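Local coordinates for membrane-associated protein VP24 (Marburg virus - Musoke, Kenya, 1980, PDB 4OR8) that may act as a minor matrix protein that takes part in nucleocapsid assembly and virion budding, at residues W52-P64 and F164-N176. Sequence-based numbering, arbitrary orientation.
Sequences WTVKWGNFVFHIP and FKILMAGVKNFFN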
loop_
_atom_site.group_PDB
_atom_site.type_symbol
_atom_site.label_atom_id
_atom_site.label_comp_id
_atom_site.label_asym_id
_atom_site.label_seq_id
_atom_site.Cartn_x
_atom_site.Cartn_y
_atom_site.Cartn_z
ATOM N N TRP B 52 14.741 -0.385 -4.237
ATOM C CA TRP B 52 15.657 -1.520 -4.227
ATOM C C TRP B 52 14.998 -2.818 -4.661
ATOM O O TRP B 52 13.776 -2.945 -4.674
ATOM C CB TRP B 52 16.242 -1.727 -2.829
ATOM C CG TRP B 52 16.815 -0.499 -2.212
ATOM C CD1 TRP B 52 18.104 -0.067 -2.293
ATOM C CD2 TRP B 52 16.118 0.459 -1.409
ATOM N NE1 TRP B 52 18.255 1.102 -1.588
ATOM C CE2 TRP B 52 17.050 1.446 -1.038
ATOM C CE3 TRP B 52 14.797 0.575 -0.969
ATOM C CZ2 TRP B 52 16.702 2.539 -0.246
ATOM C CZ3 TRP B 52 14.453 1.660 -0.183
ATOM C CH2 TRP B 52 15.403 2.626 0.172
ATOM N N THR B 53 15.831 -3.786 -5.009
ATOM C CA THR B 53 15.373 -5.146 -5.218
ATOM C C THR B 53 16.124 -6.065 -4.270
ATOM O O THR B 53 17.351 -6.014 -4.177
ATOM C CB THR B 53 15.585 -5.606 -6.666
ATOM O OG1 THR B 53 14.600 -4.991 -7.508
ATOM C CG2 THR B 53 15.450 -7.115 -6.774
ATOM N N VAL B 54 15.381 -6.889 -3.544
ATOM C CA VAL B 54 16.000 -7.885 -2.692
ATOM C C VAL B 54 15.573 -9.277 -3.115
ATOM O O VAL B 54 14.381 -9.582 -3.185
ATOM C CB VAL B 54 15.667 -7.669 -1.216
ATOM C CG1 VAL B 54 16.307 -8.756 -0.381
ATOM C CG2 VAL B 54 16.144 -6.299 -0.768
ATOM N N LYS B 55 16.560 -10.113 -3.413
ATOM C CA LYS B 55 16.304 -11.496 -3.779
ATOM C C LYS B 55 16.641 -12.421 -2.623
ATOM O O LYS B 55 17.749 -12.392 -2.085
ATOM C CB LYS B 55 17.105 -11.884 -5.023
ATOM C CG LYS B 55 16.689 -11.126 -6.272
ATOM C CD LYS B 55 17.430 -11.616 -7.499
ATOM C CE LYS B 55 16.978 -10.862 -8.739
ATOM N NZ LYS B 55 17.627 -11.377 -9.975
ATOM N N TRP B 56 15.665 -13.227 -2.233
ATOM C CA TRP B 56 15.866 -14.243 -1.213
ATOM C C TRP B 56 14.984 -15.432 -1.542
ATOM O O TRP B 56 13.788 -15.274 -1.779
ATOM C CB TRP B 56 15.536 -13.697 0.173
ATOM C CG TRP B 56 15.587 -14.744 1.228
ATOM C CD1 TRP B 56 16.672 -15.116 1.963
ATOM C CD2 TRP B 56 14.504 -15.574 1.660
ATOM N NE1 TRP B 56 16.332 -16.121 2.831
ATOM C CE2 TRP B 56 15.006 -16.423 2.664
ATOM C CE3 TRP B 56 13.159 -15.681 1.296
ATOM C CZ2 TRP B 56 14.209 -17.365 3.310
ATOM C CZ3 TRP B 56 12.371 -16.613 1.937
ATOM C CH2 TRP B 56 12.897 -17.442 2.933
ATOM N N GLY B 57 15.572 -16.622 -1.554
ATOM C CA GLY B 57 14.869 -17.795 -2.034
ATOM C C GLY B 57 14.475 -17.548 -3.475
ATOM O O GLY B 57 15.281 -17.059 -4.265
ATOM N N ASN B 58 13.232 -17.865 -3.818
ATOM C CA ASN B 58 12.720 -17.558 -5.148
ATOM C C ASN B 58 11.827 -16.321 -5.137
ATOM O O ASN B 58 11.029 -16.113 -6.049
ATOM C CB ASN B 58 11.978 -18.759 -5.743
ATOM C CG ASN B 58 10.816 -19.206 -4.886
ATOM O OD1 ASN B 58 10.636 -18.730 -3.767
ATOM N ND2 ASN B 58 10.024 -20.139 -5.402
ATOM N N PHE B 59 11.963 -15.505 -4.095
ATOM C CA PHE B 59 11.232 -14.246 -4.012
ATOM C C PHE B 59 12.070 -13.121 -4.593
ATOM O O PHE B 59 13.271 -13.040 -4.340
ATOM C CB PHE B 59 10.902 -13.889 -2.562
ATOM C CG PHE B 59 9.888 -14.789 -1.916
ATOM C CD1 PHE B 59 8.532 -14.556 -2.076
ATOM C CD2 PHE B 59 10.289 -15.846 -1.118
ATOM C CE1 PHE B 59 7.597 -15.374 -1.469
ATOM C CE2 PHE B 59 9.359 -16.666 -0.508
ATOM C CZ PHE B 59 8.010 -16.430 -0.684
ATOM N N VAL B 60 11.430 -12.252 -5.367
ATOM C CA VAL B 60 12.053 -11.005 -5.778
ATOM C C VAL B 60 11.261 -9.848 -5.180
ATOM O O VAL B 60 10.147 -9.559 -5.610
ATOM C CB VAL B 60 12.099 -10.854 -7.311
ATOM C CG1 VAL B 60 12.782 -9.550 -7.689
ATOM C CG2 VAL B 60 12.819 -12.034 -7.940
ATOM N N PHE B 61 11.833 -9.193 -4.179
ATOM C CA PHE B 61 11.144 -8.099 -3.512
ATOM C C PHE B 61 11.436 -6.754 -4.171
ATOM O O PHE B 61 12.586 -6.434 -4.461
ATOM C CB PHE B 61 11.515 -8.054 -2.029
ATOM C CG PHE B 61 11.048 -9.249 -1.250
ATOM C CD1 PHE B 61 9.704 -9.426 -0.971
ATOM C CD2 PHE B 61 11.953 -10.192 -0.789
ATOM C CE1 PHE B 61 9.267 -10.522 -0.251
ATOM C CE2 PHE B 61 11.523 -11.292 -0.067
ATOM C CZ PHE B 61 10.179 -11.455 0.202
ATOM N N HIS B 62 10.386 -5.974 -4.404
ATOM C CA HIS B 62 10.527 -4.627 -4.938
ATOM C C HIS B 62 10.219 -3.595 -3.860
ATOM O O HIS B 62 9.056 -3.351 -3.540
ATOM C CB HIS B 62 9.602 -4.428 -6.134
ATOM C CG HIS B 62 9.840 -5.398 -7.248
ATOM N ND1 HIS B 62 9.341 -6.683 -7.234
ATOM C CD2 HIS B 62 10.524 -5.272 -8.409
ATOM C CE1 HIS B 62 9.707 -7.307 -8.338
ATOM N NE2 HIS B 62 10.426 -6.473 -9.069
ATOM N N ILE B 63 11.269 -2.990 -3.309
ATOM C CA ILE B 63 11.131 -2.055 -2.197
ATOM C C ILE B 63 11.216 -0.609 -2.659
ATOM O O ILE B 63 12.252 -0.182 -3.166
ATOM C CB ILE B 63 12.235 -2.260 -1.141
ATOM C CG1 ILE B 63 12.496 -3.747 -0.905
ATOM C CG2 ILE B 63 11.876 -1.542 0.152
ATOM C CD1 ILE B 63 11.283 -4.506 -0.468
ATOM N N PRO B 64 10.126 0.151 -2.476
ATOM C CA PRO B 64 10.058 1.580 -2.801
ATOM C C PRO B 64 10.685 2.471 -1.730
ATOM O O PRO B 64 10.856 2.051 -0.584
ATOM C CB PRO B 64 8.548 1.855 -2.867
ATOM C CG PRO B 64 7.883 0.508 -2.851
ATOM C CD PRO B 64 8.808 -0.384 -2.105
ATOM N N PHE B 164 12.473 -26.830 0.581
ATOM C CA PHE B 164 12.566 -25.523 -0.050
ATOM C C PHE B 164 11.179 -25.053 -0.480
ATOM O O PHE B 164 10.804 -23.904 -0.257
ATOM C CB PHE B 164 13.498 -25.588 -1.260
ATOM C CG PHE B 164 13.627 -24.289 -2.001
ATOM C CD1 PHE B 164 12.797 -24.001 -3.073
ATOM C CD2 PHE B 164 14.582 -23.358 -1.632
ATOM C CE1 PHE B 164 12.913 -22.806 -3.753
ATOM C CE2 PHE B 164 14.705 -22.164 -2.312
ATOM C CZ PHE B 164 13.869 -21.887 -3.373
ATOM N N LYS B 165 10.428 -25.955 -1.102
ATOM C CA LYS B 165 9.089 -25.651 -1.586
ATOM C C LYS B 165 8.186 -25.237 -0.431
ATOM O O LYS B 165 7.486 -24.226 -0.504
ATOM C CB LYS B 165 8.496 -26.871 -2.289
ATOM C CG LYS B 165 7.861 -26.565 -3.627
ATOM C CD LYS B 165 8.893 -26.554 -4.736
ATOM C CE LYS B 165 9.333 -27.965 -5.070
ATOM N NZ LYS B 165 8.181 -28.804 -5.506
ATOM N N ILE B 166 8.213 -26.029 0.635
ATOM C CA ILE B 166 7.404 -25.763 1.817
ATOM C C ILE B 166 7.785 -24.431 2.454
ATOM O O ILE B 166 6.919 -23.648 2.854
ATOM C CB ILE B 166 7.538 -26.903 2.853
ATOM C CG1 ILE B 166 6.906 -28.184 2.308
ATOM C CG2 ILE B 166 6.887 -26.520 4.174
ATOM C CD1 ILE B 166 6.996 -29.358 3.254
ATOM N N LEU B 167 9.086 -24.172 2.524
ATOM C CA LEU B 167 9.587 -22.939 3.117
ATOM C C LEU B 167 9.051 -21.704 2.406
ATOM O O LEU B 167 8.629 -20.748 3.052
ATOM C CB LEU B 167 11.111 -22.921 3.119
ATOM C CG LEU B 167 11.713 -21.657 3.733
ATOM C CD1 LEU B 167 11.288 -21.532 5.189
ATOM C CD2 LEU B 167 13.231 -21.643 3.593
ATOM N N MET B 168 9.064 -21.730 1.077
ATOM C CA MET B 168 8.546 -20.619 0.290
ATOM C C MET B 168 7.033 -20.497 0.453
ATOM O O MET B 168 6.505 -19.399 0.614
ATOM C CB MET B 168 8.910 -20.787 -1.184
ATOM C CG MET B 168 10.399 -20.944 -1.446
ATOM S SD MET B 168 11.396 -19.566 -0.833
ATOM C CE MET B 168 12.594 -20.458 0.153
ATOM N N ALA B 169 6.339 -21.630 0.417
ATOM C CA ALA B 169 4.887 -21.643 0.583
ATOM C C ALA B 169 4.469 -21.096 1.946
ATOM O O ALA B 169 3.440 -20.426 2.075
ATOM C CB ALA B 169 4.345 -23.049 0.388
ATOM N N GLY B 170 5.275 -21.388 2.962
ATOM C CA GLY B 170 5.021 -20.906 4.306
ATOM C C GLY B 170 5.138 -19.401 4.445
ATOM O O GLY B 170 4.318 -18.777 5.120
ATOM N N VAL B 171 6.153 -18.821 3.810
ATOM C CA VAL B 171 6.381 -17.381 3.867
ATOM C C VAL B 171 5.268 -16.624 3.149
ATOM O O VAL B 171 4.796 -15.592 3.634
ATOM C CB VAL B 171 7.755 -17.000 3.271
ATOM C CG1 VAL B 171 7.899 -15.493 3.172
ATOM C CG2 VAL B 171 8.874 -17.586 4.114
ATOM N N LYS B 172 4.843 -17.145 2.001
ATOM C CA LYS B 172 3.719 -16.566 1.270
ATOM C C LYS B 172 2.461 -16.621 2.127
ATOM O O LYS B 172 1.659 -15.684 2.139
ATOM C CB LYS B 172 3.484 -17.303 -0.051
ATOM C CG LYS B 172 4.560 -17.073 -1.098
ATOM C CD LYS B 172 4.341 -17.938 -2.333
ATOM C CE LYS B 172 3.130 -17.486 -3.136
ATOM N NZ LYS B 172 3.330 -16.140 -3.742
ATOM N N ASN B 173 2.302 -17.725 2.848
ATOM C CA ASN B 173 1.164 -17.903 3.738
ATOM C C ASN B 173 1.165 -16.883 4.870
ATOM O O ASN B 173 0.116 -16.355 5.243
ATOM C CB ASN B 173 1.145 -19.327 4.293
ATOM C CG ASN B 173 0.041 -19.546 5.307
ATOM O OD1 ASN B 173 0.294 -19.617 6.508
ATOM N ND2 ASN B 173 -1.191 -19.654 4.828
ATOM N N PHE B 174 2.346 -16.602 5.409
ATOM C CA PHE B 174 2.474 -15.619 6.477
ATOM C C PHE B 174 2.167 -14.216 5.970
ATOM O O PHE B 174 1.542 -13.422 6.667
ATOM C CB PHE B 174 3.871 -15.657 7.088
ATOM C CG PHE B 174 4.070 -14.674 8.206
ATOM C CD1 PHE B 174 3.678 -14.989 9.496
ATOM C CD2 PHE B 174 4.651 -13.438 7.970
ATOM C CE1 PHE B 174 3.861 -14.091 10.529
ATOM C CE2 PHE B 174 4.836 -12.535 8.998
ATOM C CZ PHE B 174 4.441 -12.862 10.281
ATOM N N PHE B 175 2.623 -13.914 4.759
ATOM C CA PHE B 175 2.331 -12.634 4.137
ATOM C C PHE B 175 0.832 -12.487 3.979
ATOM O O PHE B 175 0.270 -11.425 4.236
ATOM C CB PHE B 175 2.996 -12.539 2.764
ATOM C CG PHE B 175 4.478 -12.334 2.819
ATOM C CD1 PHE B 175 5.085 -11.863 3.970
ATOM C CD2 PHE B 175 5.265 -12.609 1.717
ATOM C CE1 PHE B 175 6.452 -11.672 4.018
ATOM C CE2 PHE B 175 6.631 -12.418 1.760
ATOM C CZ PHE B 175 7.225 -11.949 2.913
ATOM N N ASN B 176 0.193 -13.573 3.563
ATOM C CA ASN B 176 -1.245 -13.582 3.343
ATOM C C ASN B 176 -2.052 -13.352 4.616
ATOM O O ASN B 176 -3.080 -12.672 4.591
ATOM C CB ASN B 176 -1.673 -14.893 2.684
ATOM C CG ASN B 176 -3.170 -14.981 2.490
ATOM O OD1 ASN B 176 -3.709 -14.474 1.507
ATOM N ND2 ASN B 176 -3.855 -15.624 3.432
#
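The W56-F59 end of a beta hairpin packs against helix 164-176, G57 and M168 bringing their CA atoms to 7.3 Å. The returning strand, 59-64, follows the helix at 32° in the same general direction; the outgoing strand, 52-56, runs largely against it. No hydrogen bond joins the two segments; the contact is mostly apolar side-chain packing, with the G57 backbone taking part. Bent at chi2 (-58°) and again at chi3, the M168 chain turns toward G57, where SD meets CA, and SD makes oblique Met-aromatic contacts with both W56 and F59, lying 4.7 Å from the F59 ring centroid. Its CE meets W56 CH2 at 4.1 Å and, within the helix, sits over one face of the F164 ring, toward its rim. W56 CG is anti to the backbone N (chi1 174°), which carries CH2 on to L167 CD2 and V171 CG2. F59 points at the helix, its CZ 4.0 Å from V171 CG1, while K172 CG abuts the ring edge at CE1 (3.5 Å). Farther along, F175 CE2 approaches F61 CE1 at 3.8 Å, in the plane of the F61 ring. A two-residue type II' turn, with G57 at positive phi, closes the beta hairpin, whose aromatic end packs against helix 161-178 in the VP24 pyramidal fold.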